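Local coordinates for methyltransferase-like protein (PDB 4PNE) that catalyses a [4+2] cycloaddition in spinosyn biosynthesis on a SAM-dependent methyltransferase-like fold that here holds S-adenosyl-L-homocysteine, at residues V39-M42 with Y43-T47; M167-L170 with L171-E175; V128-A131 with A132-R136. All coordinates share one frame; numbering follows the deposited sequence.

Interaction 1 (V39-M42 with Y43-T47). With SAH (S-adenosyl-L-homocysteine), chain C.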
ATOM      1  N   VAL A  39      -2.730  14.309  -1.080  1.00 17.50           N
ATOM      2  CA  VAL A  39      -2.874  12.949  -0.624  1.00 17.58           C
ATOM      3  C   VAL A  39      -2.504  12.879   0.863  1.00 12.34           C
ATOM      4  O   VAL A  39      -3.225  12.260   1.642  1.00 13.25           O
ATOM      5  CB  VAL A  39      -2.004  11.981  -1.456  1.00 12.93           C
ATOM      6  CG1 VAL A  39      -2.058  10.584  -0.859  1.00 17.66           C
ATOM      7  CG2 VAL A  39      -2.492  11.959  -2.884  1.00 17.96           C
ATOM      8  N   GLY A  40      -1.409  13.511   1.275  1.00 15.38           N
ATOM      9  CA  GLY A  40      -1.028  13.481   2.680  1.00 14.06           C
ATOM     10  C   GLY A  40      -2.118  14.079   3.566  1.00 15.07           C
ATOM     11  O   GLY A  40      -2.434  13.568   4.633  1.00 13.75           O
ATOM     12  N   GLN A  41      -2.703  15.164   3.095  1.00 14.86           N
ATOM     13  CA  GLN A  41      -3.779  15.826   3.826  1.00 15.93           C
ATOM     14  C   GLN A  41      -4.992  14.902   3.974  1.00 16.03           C
ATOM     15  O   GLN A  41      -5.604  14.835   5.047  1.00 14.78           O
ATOM     16  CB  GLN A  41      -4.162  17.130   3.100  1.00 15.07           C
ATOM     17  CG  GLN A  41      -5.331  17.928   3.673  1.00 25.16           C
ATOM     18  CD  GLN A  41      -5.171  18.273   5.140  1.00 37.59           C
ATOM     19  OE1 GLN A  41      -4.056  18.486   5.624  1.00 49.53           O
ATOM     20  NE2 GLN A  41      -6.292  18.372   5.848  1.00 33.34           N
ATOM     21  N   MET A  42      -5.317  14.176   2.910  1.00 14.13           N
ATOM     22  CA  MET A  42      -6.465  13.291   2.961  1.00 12.97           C
ATOM     23  C   MET A  42      -6.204  12.233   4.013  1.00 13.56           C
ATOM     24  O   MET A  42      -7.058  11.951   4.834  1.00 14.52           O
ATOM     25  CB  MET A  42      -6.750  12.675   1.595  1.00 13.83           C
ATOM     26  CG  MET A  42      -8.027  11.826   1.525  1.00 18.61           C
ATOM     27  SD  MET A  42      -9.585  12.552   2.158  1.00 28.75           S
ATOM     28  CE  MET A  42     -10.710  11.158   2.135  1.00 24.90           C
ATOM     29  N   TYR A  43      -5.010  11.653   4.001  1.00 11.61           N
ATOM     30  CA  TYR A  43      -4.691  10.641   5.018  1.00 14.02           C
ATOM     31  C   TYR A  43      -4.599  11.248   6.408  1.00 15.38           C
ATOM     32  O   TYR A  43      -4.941  10.597   7.405  1.00 17.01           O
ATOM     33  CB  TYR A  43      -3.389   9.910   4.652  1.00 13.02           C
ATOM     34  CG  TYR A  43      -3.639   8.764   3.711  1.00 14.77           C
ATOM     35  CD1 TYR A  43      -4.252   7.600   4.165  1.00 15.57           C
ATOM     36  CD2 TYR A  43      -3.297   8.848   2.367  1.00 13.88           C
ATOM     37  CE1 TYR A  43      -4.502   6.564   3.328  1.00 15.06           C
ATOM     38  CE2 TYR A  43      -3.570   7.781   1.498  1.00 13.65           C
ATOM     39  CZ  TYR A  43      -4.174   6.658   2.011  1.00 15.48           C
ATOM     40  OH  TYR A  43      -4.460   5.584   1.217  1.00 14.10           O
ATOM     41  N   ASP A  44      -4.165  12.498   6.497  1.00 13.87           N
ATOM     42  CA  ASP A  44      -4.142  13.181   7.811  1.00 14.02           C
ATOM     43  C   ASP A  44      -5.568  13.201   8.412  1.00 15.99           C
ATOM     44  O   ASP A  44      -5.760  13.018   9.629  1.00 15.20           O
ATOM     45  CB  ASP A  44      -3.602  14.618   7.702  1.00 15.32           C
ATOM     46  CG  ASP A  44      -2.083  14.695   7.504  1.00 19.44           C
ATOM     47  OD1 ASP A  44      -1.346  13.709   7.725  1.00 14.53           O
ATOM     48  OD2 ASP A  44      -1.635  15.783   7.117  1.00 21.78           O
ATOM     49  N   LEU A  45      -6.533  13.471   7.541  1.00 14.23           N
ATOM     50  CA  LEU A  45      -7.924  13.570   7.927  1.00 13.49           C
ATOM     51  C   LEU A  45      -8.571  12.230   8.228  1.00 16.35           C
ATOM     52  O   LEU A  45      -9.329  12.136   9.180  1.00 20.49           O
ATOM     53  CB  LEU A  45      -8.726  14.283   6.840  1.00 19.19           C
ATOM     54  CG  LEU A  45      -8.425  15.766   6.695  1.00 18.97           C
ATOM     55  CD1 LEU A  45      -9.139  16.333   5.461  1.00 28.71           C
ATOM     56  CD2 LEU A  45      -8.814  16.508   7.954  1.00 24.27           C
ATOM     57  N   VAL A  46      -8.293  11.209   7.426  1.00 14.84           N
ATOM     58  CA  VAL A  46      -9.003   9.936   7.526  1.00 16.09           C
ATOM     59  C   VAL A  46      -8.361   8.986   8.534  1.00 19.56           C
ATOM     60  O   VAL A  46      -8.998   8.066   9.019  1.00 16.90           O
ATOM     61  CB  VAL A  46      -9.090   9.232   6.135  1.00 18.56           C
ATOM     62  CG1 VAL A  46      -7.810   8.549   5.782  1.00 20.96           C
ATOM     63  CG2 VAL A  46     -10.210   8.204   6.137  1.00 23.89           C
ATOM     64  N   THR A  47      -7.115   9.246   8.914  1.00 21.19           N
ATOM     65  CA  THR A  47      -6.422   8.343   9.830  1.00 20.29           C
ATOM     66  C   THR A  47      -7.147   8.019  11.124  1.00 16.16           C
ATOM     67  O   THR A  47      -7.249   6.828  11.473  1.00 19.59           O
ATOM     68  CB  THR A  47      -5.042   8.927  10.195  1.00 24.92           C
ATOM     69  OG1 THR A  47      -4.169   8.705   9.101  1.00 22.31           O
ATOM     70  CG2 THR A  47      -4.448   8.247  11.420  1.00 24.13           C
TER
HETATM   71  N   SAH C 301       1.595   0.390   2.550  1.00 14.33           N
HETATM   72  CA  SAH C 301       0.707   0.781   3.649  1.00 14.15           C
HETATM   73  CB  SAH C 301      -0.228   1.942   3.320  1.00 12.04           C
HETATM   74  CG  SAH C 301      -0.958   1.930   2.000  1.00 15.82           C
HETATM   75  SD  SAH C 301      -2.132   3.290   1.909  1.00 13.88           S
HETATM   76  C   SAH C 301      -0.089  -0.416   4.093  1.00 15.95           C
HETATM   77  O   SAH C 301      -0.658  -0.393   5.169  1.00 14.49           O
HETATM   78  OXT SAH C 301      -0.079  -1.439   3.404  1.00 12.84           O
HETATM   79  C5' SAH C 301      -1.206   4.324   0.745  1.00 13.54           C
HETATM   80  C4' SAH C 301       0.033   4.971   1.347  1.00 13.18           C
HETATM   81  O4' SAH C 301       0.808   5.566   0.315  1.00 13.04           O
HETATM   82  C3' SAH C 301      -0.263   6.090   2.331  1.00 13.27           C
HETATM   83  O3' SAH C 301       0.584   5.863   3.442  1.00 13.01           O
HETATM   84  C2' SAH C 301       0.101   7.353   1.568  1.00 12.47           C
HETATM   85  O2' SAH C 301       0.476   8.490   2.344  1.00 14.47           O
HETATM   86  C1' SAH C 301       1.249   6.843   0.698  1.00 11.84           C
HETATM   87  N9  SAH C 301       1.526   7.722  -0.453  1.00 12.01           N
HETATM   88  C8  SAH C 301       0.688   8.251  -1.380  1.00 17.45           C
HETATM   89  N7  SAH C 301       1.385   9.042  -2.227  1.00 13.74           N
HETATM   90  C5  SAH C 301       2.672   9.029  -1.827  1.00 11.02           C
HETATM   91  C6  SAH C 301       3.807   9.658  -2.295  1.00 15.50           C
HETATM   92  N6  SAH C 301       3.776  10.447  -3.359  1.00 16.07           N
HETATM   93  N1  SAH C 301       4.986   9.430  -1.681  1.00 11.53           N
HETATM   94  C2  SAH C 301       5.072   8.601  -0.582  1.00 13.25           C
HETATM   95  N3  SAH C 301       3.947   8.012  -0.080  1.00 14.60           N
HETATM   96  C4  SAH C 301       2.772   8.205  -0.719  1.00 11.18           C

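Interaction 2 (M167-L170 with L171-E175). With SAH (S-adenosyl-L-homocysteine), chain C.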
ATOM      1  N   MET A 167       2.931  -1.339  -1.274  1.00 10.37           N
ATOM      2  CA  MET A 167       1.670  -1.993  -0.979  1.00 11.23           C
ATOM      3  C   MET A 167       0.576  -0.961  -1.017  1.00 11.85           C
ATOM      4  O   MET A 167       0.429  -0.197  -0.078  1.00 11.51           O
ATOM      5  CB  MET A 167       1.747  -2.704   0.368  1.00 10.64           C
ATOM      6  CG  MET A 167       2.492  -4.019   0.353  1.00 16.64           C
ATOM      7  SD  MET A 167       2.275  -5.005   1.883  1.00 23.60           S
ATOM      8  CE  MET A 167       3.604  -4.251   2.783  1.00 21.97           C
ATOM      9  N   GLN A 168      -0.101  -0.920  -2.171  1.00 11.58           N
ATOM     10  CA  GLN A 168      -1.197  -0.011  -2.502  1.00 12.61           C
ATOM     11  C   GLN A 168      -0.824   1.470  -2.364  1.00 12.43           C
ATOM     12  O   GLN A 168      -1.576   2.287  -1.822  1.00 14.61           O
ATOM     13  CB  GLN A 168      -2.445  -0.336  -1.678  1.00 11.34           C
ATOM     14  CG  GLN A 168      -3.165  -1.537  -2.166  1.00 12.44           C
ATOM     15  CD  GLN A 168      -4.349  -1.904  -1.284  1.00 10.99           C
ATOM     16  OE1 GLN A 168      -4.434  -3.029  -0.797  1.00  9.93           O
ATOM     17  NE2 GLN A 168      -5.210  -0.939  -1.011  1.00 13.19           N
ATOM     18  N   SER A 169       0.367   1.817  -2.834  1.00  9.61           N
ATOM     19  CA  SER A 169       0.786   3.217  -2.832  1.00 11.13           C
ATOM     20  C   SER A 169       0.988   3.824  -4.227  1.00 11.32           C
ATOM     21  O   SER A 169       0.725   5.002  -4.415  1.00 14.45           O
ATOM     22  CB  SER A 169       2.055   3.373  -2.009  1.00 12.13           C
ATOM     23  OG  SER A 169       3.083   2.615  -2.587  1.00 11.98           O
ATOM     24  N   LEU A 170       1.431   3.046  -5.219  1.00 10.53           N
ATOM     25  CA  LEU A 170       1.778   3.644  -6.509  1.00 14.23           C
ATOM     26  C   LEU A 170       0.591   4.304  -7.194  1.00 14.55           C
ATOM     27  O   LEU A 170       0.734   5.343  -7.829  1.00 14.99           O
ATOM     28  CB  LEU A 170       2.380   2.578  -7.444  1.00 15.16           C
ATOM     29  CG  LEU A 170       3.734   2.007  -7.030  1.00 13.17           C
ATOM     30  CD1 LEU A 170       4.175   0.933  -7.972  1.00 16.15           C
ATOM     31  CD2 LEU A 170       4.766   3.118  -6.995  1.00 21.61           C
ATOM     32  N   LEU A 171      -0.595   3.727  -7.083  1.00 13.47           N
ATOM     33  CA  LEU A 171      -1.708   4.289  -7.829  1.00 16.80           C
ATOM     34  C   LEU A 171      -2.259   5.572  -7.199  1.00 18.03           C
ATOM     35  O   LEU A 171      -3.018   6.293  -7.825  1.00 17.74           O
ATOM     36  CB  LEU A 171      -2.813   3.252  -7.997  1.00 14.57           C
ATOM     37  CG  LEU A 171      -2.485   2.109  -8.958  1.00 12.30           C
ATOM     38  CD1 LEU A 171      -3.711   1.237  -9.133  1.00 17.57           C
ATOM     39  CD2 LEU A 171      -2.047   2.603 -10.339  1.00 17.13           C
ATOM     40  N   GLU A 172      -1.805   5.897  -5.998  1.00 15.27           N
ATOM     41  CA  GLU A 172      -2.168   7.170  -5.366  1.00 16.06           C
ATOM     42  C   GLU A 172      -1.327   8.337  -5.826  1.00 16.04           C
ATOM     43  O   GLU A 172      -1.599   9.477  -5.478  1.00 20.11           O
ATOM     44  CB  GLU A 172      -2.040   7.067  -3.853  1.00 15.98           C
ATOM     45  CG  GLU A 172      -3.054   6.139  -3.291  1.00 18.81           C
ATOM     46  CD  GLU A 172      -3.103   6.146  -1.786  1.00 18.99           C
ATOM     47  OE1 GLU A 172      -2.213   6.730  -1.129  1.00 17.58           O
ATOM     48  OE2 GLU A 172      -4.062   5.577  -1.278  1.00 18.99           O
ATOM     49  N   MET A 173      -0.280   8.062  -6.575  1.00 16.25           N
ATOM     50  CA  MET A 173       0.664   9.098  -6.916  1.00 18.09           C
ATOM     51  C   MET A 173       0.281   9.818  -8.189  1.00 16.78           C
ATOM     52  O   MET A 173      -0.261   9.199  -9.088  1.00 16.47           O
ATOM     53  CB  MET A 173       2.039   8.488  -7.028  1.00 17.92           C
ATOM     54  CG  MET A 173       2.359   7.728  -5.768  1.00 22.92           C
ATOM     55  SD  MET A 173       4.021   7.124  -5.778  1.00 19.90           S
ATOM     56  CE  MET A 173       4.055   6.239  -4.212  1.00 14.45           C
ATOM     57  N   SER A 174       0.576  11.115  -8.279  1.00 19.86           N
ATOM     58  CA  SER A 174       0.164  11.871  -9.457  1.00 20.38           C
ATOM     59  C   SER A 174       0.891  11.343 -10.681  1.00 19.47           C
ATOM     60  O   SER A 174       0.313  11.251 -11.750  1.00 21.42           O
ATOM     61  CB  SER A 174       0.408  13.373  -9.272  1.00 25.58           C
ATOM     62  OG  SER A 174       1.769  13.677  -9.042  1.00 24.47           O
ATOM     63  N   GLU A 175       2.149  10.955 -10.503  1.00 16.18           N
ATOM     64  CA  GLU A 175       2.982  10.450 -11.596  1.00 20.85           C
ATOM     65  C   GLU A 175       3.652   9.145 -11.166  1.00 18.39           C
ATOM     66  O   GLU A 175       4.802   9.155 -10.713  1.00 15.86           O
ATOM     67  CB  GLU A 175       4.038  11.483 -11.986  1.00 24.71           C
ATOM     68  CG  GLU A 175       3.472  12.753 -12.591  1.00 32.43           C
ATOM     69  CD  GLU A 175       4.542  13.808 -12.827  1.00 48.30           C
ATOM     70  OE1 GLU A 175       5.369  13.625 -13.747  1.00 55.61           O
ATOM     71  OE2 GLU A 175       4.562  14.816 -12.083  1.00 49.46           O
TER
HETATM   72  N   SAH C 301       1.595   0.390   2.550  1.00 14.33           N
HETATM   73  CA  SAH C 301       0.707   0.781   3.649  1.00 14.15           C
HETATM   74  CB  SAH C 301      -0.228   1.942   3.320  1.00 12.04           C
HETATM   75  CG  SAH C 301      -0.958   1.930   2.000  1.00 15.82           C
HETATM   76  SD  SAH C 301      -2.132   3.290   1.909  1.00 13.88           S
HETATM   77  C   SAH C 301      -0.089  -0.416   4.093  1.00 15.95           C
HETATM   78  O   SAH C 301      -0.658  -0.393   5.169  1.00 14.49           O
HETATM   79  OXT SAH C 301      -0.079  -1.439   3.404  1.00 12.84           O
HETATM   80  C5' SAH C 301      -1.206   4.324   0.745  1.00 13.54           C
HETATM   81  C4' SAH C 301       0.033   4.971   1.347  1.00 13.18           C
HETATM   82  O4' SAH C 301       0.808   5.566   0.315  1.00 13.04           O
HETATM   83  C3' SAH C 301      -0.263   6.090   2.331  1.00 13.27           C
HETATM   84  O3' SAH C 301       0.584   5.863   3.442  1.00 13.01           O
HETATM   85  C2' SAH C 301       0.101   7.353   1.568  1.00 12.47           C
HETATM   86  O2' SAH C 301       0.476   8.490   2.344  1.00 14.47           O
HETATM   87  C1' SAH C 301       1.249   6.843   0.698  1.00 11.84           C
HETATM   88  N9  SAH C 301       1.526   7.722  -0.453  1.00 12.01           N
HETATM   89  C8  SAH C 301       0.688   8.251  -1.380  1.00 17.45           C
HETATM   90  N7  SAH C 301       1.385   9.042  -2.227  1.00 13.74           N
HETATM   91  C5  SAH C 301       2.672   9.029  -1.827  1.00 11.02           C
HETATM   92  C6  SAH C 301       3.807   9.658  -2.295  1.00 15.50           C
HETATM   93  N6  SAH C 301       3.776  10.447  -3.359  1.00 16.07           N
HETATM   94  N1  SAH C 301       4.986   9.430  -1.681  1.00 11.53           N
HETATM   95  C2  SAH C 301       5.072   8.601  -0.582  1.00 13.25           C
HETATM   96  N3  SAH C 301       3.947   8.012  -0.080  1.00 14.60           N
HETATM   97  C4  SAH C 301       2.772   8.205  -0.719  1.00 11.18           C

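Interaction 3 (V128-A131 with A132-R136)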
ATOM      1  N   VAL A 128       3.372   9.552   9.847  1.00 11.09           N
ATOM      2  CA  VAL A 128       4.735   9.553  10.337  1.00 11.65           C
ATOM      3  C   VAL A 128       4.753   9.525  11.849  1.00 13.41           C
ATOM      4  O   VAL A 128       5.419   8.683  12.477  1.00 11.23           O
ATOM      5  CB  VAL A 128       5.526  10.781   9.825  1.00 13.70           C
ATOM      6  CG1 VAL A 128       6.891  10.888  10.531  1.00 11.26           C
ATOM      7  CG2 VAL A 128       5.673  10.689   8.323  1.00 14.61           C
ATOM      8  N   ALA A 129       3.984  10.432  12.447  1.00 11.87           N
ATOM      9  CA  ALA A 129       3.943  10.534  13.888  1.00 11.71           C
ATOM     10  C   ALA A 129       3.410   9.276  14.575  1.00  7.92           C
ATOM     11  O   ALA A 129       3.972   8.819  15.562  1.00 13.27           O
ATOM     12  CB  ALA A 129       3.091  11.752  14.294  1.00 13.08           C
ATOM     13  N   ILE A 130       2.336   8.700  14.037  1.00 10.02           N
ATOM     14  CA  ILE A 130       1.756   7.482  14.603  1.00 11.75           C
ATOM     15  C   ILE A 130       2.730   6.314  14.462  1.00 10.88           C
ATOM     16  O   ILE A 130       2.917   5.517  15.400  1.00 11.96           O
ATOM     17  CB  ILE A 130       0.382   7.134  13.931  1.00 12.86           C
ATOM     18  CG1 ILE A 130      -0.687   8.154  14.346  1.00 14.90           C
ATOM     19  CG2 ILE A 130      -0.050   5.699  14.266  1.00 13.23           C
ATOM     20  CD1 ILE A 130      -2.017   7.965  13.687  1.00 20.18           C
ATOM     21  N   ALA A 131       3.317   6.182  13.281  1.00 11.72           N
ATOM     22  CA  ALA A 131       4.246   5.109  12.992  1.00 12.32           C
ATOM     23  C   ALA A 131       5.454   5.164  13.939  1.00 13.40           C
ATOM     24  O   ALA A 131       5.882   4.150  14.506  1.00 13.07           O
ATOM     25  CB  ALA A 131       4.704   5.195  11.552  1.00 11.54           C
ATOM     26  N   ALA A 132       6.017   6.348  14.094  1.00 13.23           N
ATOM     27  CA  ALA A 132       7.194   6.495  14.970  1.00 12.56           C
ATOM     28  C   ALA A 132       6.845   6.179  16.436  1.00 14.75           C
ATOM     29  O   ALA A 132       7.623   5.545  17.147  1.00 14.00           O
ATOM     30  CB  ALA A 132       7.790   7.886  14.829  1.00 13.63           C
ATOM     31  N   ASP A 133       5.674   6.614  16.906  1.00 13.67           N
ATOM     32  CA  ASP A 133       5.251   6.292  18.265  1.00 15.95           C
ATOM     33  C   ASP A 133       5.049   4.806  18.470  1.00 13.14           C
ATOM     34  O   ASP A 133       5.376   4.277  19.504  1.00 14.03           O
ATOM     35  CB  ASP A 133       3.926   6.978  18.601  1.00 16.17           C
ATOM     36  CG  ASP A 133       4.088   8.392  19.095  1.00 27.61           C
ATOM     37  OD1 ASP A 133       5.225   8.909  19.152  1.00 28.76           O
ATOM     38  OD2 ASP A 133       3.033   8.996  19.414  1.00 29.68           O
ATOM     39  N   CYS A 134       4.437   4.155  17.486  1.00 13.75           N
ATOM     40  CA  CYS A 134       4.221   2.708  17.527  1.00 11.55           C
ATOM     41  C   CYS A 134       5.561   1.967  17.584  1.00 13.36           C
ATOM     42  O   CYS A 134       5.704   0.987  18.309  1.00 14.71           O
ATOM     43  CB  CYS A 134       3.444   2.261  16.314  1.00 12.06           C
ATOM     44  SG  CYS A 134       1.710   2.608  16.390  1.00 21.98           S
ATOM     45  N   ALA A 135       6.524   2.435  16.810  1.00 14.53           N
ATOM     46  CA  ALA A 135       7.869   1.849  16.845  1.00 13.66           C
ATOM     47  C   ALA A 135       8.468   1.900  18.245  1.00 12.57           C
ATOM     48  O   ALA A 135       9.078   0.931  18.719  1.00 14.80           O
ATOM     49  CB  ALA A 135       8.774   2.555  15.884  1.00 14.21           C
ATOM     50  N   ARG A 136       8.296   3.051  18.896  1.00 13.49           N
ATOM     51  CA  ARG A 136       8.784   3.239  20.250  1.00 16.31           C
ATOM     52  C   ARG A 136       8.061   2.297  21.212  1.00 15.01           C
ATOM     53  O   ARG A 136       8.668   1.572  22.013  1.00 14.76           O
ATOM     54  CB  ARG A 136       8.566   4.691  20.697  1.00 15.41           C
ATOM     55  CG  ARG A 136       9.042   4.957  22.124  1.00 17.58           C
ATOM     56  CD  ARG A 136       8.462   6.232  22.697  1.00 14.76           C
ATOM     57  NE  ARG A 136       7.019   6.058  22.770  1.00 27.49           N
ATOM     58  CZ  ARG A 136       6.121   6.669  22.003  1.00 29.10           C
ATOM     59  NH1 ARG A 136       6.477   7.595  21.110  1.00 27.60           N
ATOM     60  NH2 ARG A 136       4.839   6.369  22.164  1.00 30.76           N
TER
HETATM   61  O   HOH W   1       5.731  10.291  17.121  1.00 17.22           O

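Interaction 1 (V39-M42 with Y43-T47)
Tyr43 lies one helical turn after Val39, and the two side chains run side by side in the same direction. Val39 CG1 sits at the edge of the tyrosine ring, in its plane, 3.9 Å from Tyr43 CD2. The same methyl faces the adenine of S-adenosyl-L-homocysteine, with Val39 CG1 3.6 Å from SAH C8. One face of the Tyr43 ring lies against the ribose: SAH C3' stands over it, displaced toward the rim. The phenol oxygen reaches the thioether, with Tyr43 OH 3.3 Å from SAH SD. That hydroxyl is also hydrogen-bonded to Glu172 OE2, which helps to fix its place beside the sulfur. Asp44 follows. Its CG is anti to its own carbonyl carbon (chi1 -74°), which folds the carboxylate back beside the backbone of Gly40. Asp44 N bonds to Gly40 O at 2.8 Å. The carboxylate itself is turned to other partners: OD1 accepts from Ser124 OG and Val126 N at the start of helix 125-138. At Leu45 the contact is apolar against an amide. Gln41 bends at chi2 (55°), and this brings Gln41 NE2 to 3.5 Å from Leu45 CG. Val46 comes next and rests on the backbone, with Val46 CG1 3.6 Å from Met42 O. Met42 and Val46 both touch Trp276 of helix 271-281. Thr47 closes the series. Its hydroxyl donates to Tyr43 O, and Thr47 OG1 to Tyr43 O measures 2.7 Å. Thr47 N reaches the same oxygen from the opposite face of its plane, giving that carbonyl two donors. These i to i+4 bonds and side-chain pairs are those of an α-helix, here helix 36-54, which lends one flank to the S-adenosyl-L-homocysteine pocket of a methyltransferase-like fold.

Interaction 2 (M167-L170 with L171-E175)
Met173 lays its side chain along the backbone of Ser169 and Leu170, with its CG 3.5 Å from Ser169 O. With chi2 and chi3 both near 180° the chain stays straight and carries CE along the Ser169 backbone. There Met173 CE lies 3.6 Å from Ser169 O. It also meets Leu170 CD2. The other side of the turn belongs to Glu172, which points its carboxylate at the ligand: Glu172 OE1 is 3.2 Å from SAH C5' and 3.3 Å from SAH C8 of the adenine. Its OE2 is taken up by Tyr43. Two backbone bonds hold the turn. Glu172 N donates to Ser169 O at 3.1 Å, and Met173 N to Leu170 O at 3.2 Å. These i to i+3 bonds belong to a short 3-10 turn. The ligand is gripped from the start of the segment: the amino N of SAH donates to Met167 O at 2.9 Å. Ser169 CB then packs 3.4 Å from the ribose oxygen SAH O4', while Ser169 OG is bonded to Val99 O. Residues 167-175 thus line the pocket from the amino acid end to the adenine. They leave the end of strand 161-167 and lead into helix 176-186. Leu170 and Met173 rest on Ile180 and Ala179 of that helix, and Leu171 touches Glu197 of the adjacent strand 191-200.

Interaction 3 (V128-A131 with A132-R136)
The backbone is regular α-helix, and four successive i to i+4 bonds, from Ala132 N to Val128 O through Ala135 N to Ala131 O, tie 128-131 to 132-136. The side chains differ sharply between the two flanks. On the side turned to the fold Ile130 meets Cys134, one turn on. Ile130 CG2 lies 4.1 Å from Cys134 SG. With chi1 at -77° the sulfur turns back along the helix, leaving Cys134 SG 3.3 Å from Ile130 O. Both residues pack on Pro57. Ile130 also reaches Thr47 and Asn51 of helix 36-54. Ala131 and Ala135 are the buried residues here: Ala131 rests on Phe146 of strand 144-148, and Ala135 on Leu108 of helix 105-113. The outer flank is polar. A water bridges two acceptors there, donating to Ala129 O at 2.8 Å and to Asp133 OD1 at 2.5 Å. Arg136 joins Asp133 in a salt bridge. Arg136 NH1 donates to Asp133 OD1 at 2.7 Å, with an N-H...O angle of 154°. The carboxylate oxygen lies in the guanidinium plane, but the arginine meets it from above the carboxylate plane. Asp133 O also lies over one face of the guanidinium. The exposed flank carries a salt bridge and a bridging water, the other apolar contacts, consistent with an amphipathic helix of a Rossmann-like β-α-β unit.

Interactions 1 and 3 both lie within an α-helix, 36-54 and 125-138, and are partly buried, while interaction 2 is a buried loop nearer the centre of the chain. Interactions 1 and 2 both touch the bound S-adenosyl-L-homocysteine, and they meet each other at Tyr43 and Glu172. Interaction 3 stands away from the ligand, but it packs on interaction 1, with Thr47 CG2 3.3 Å from Ile130 CD1. Interactions 2 and 3 do not touch; their nearest atoms are about 13 Å apart. Chemistry follows place: interactions 1 and 2 offer the ligand both apolar surface and polar atoms, whereas the charged pair of interaction 3 is on the exposed side.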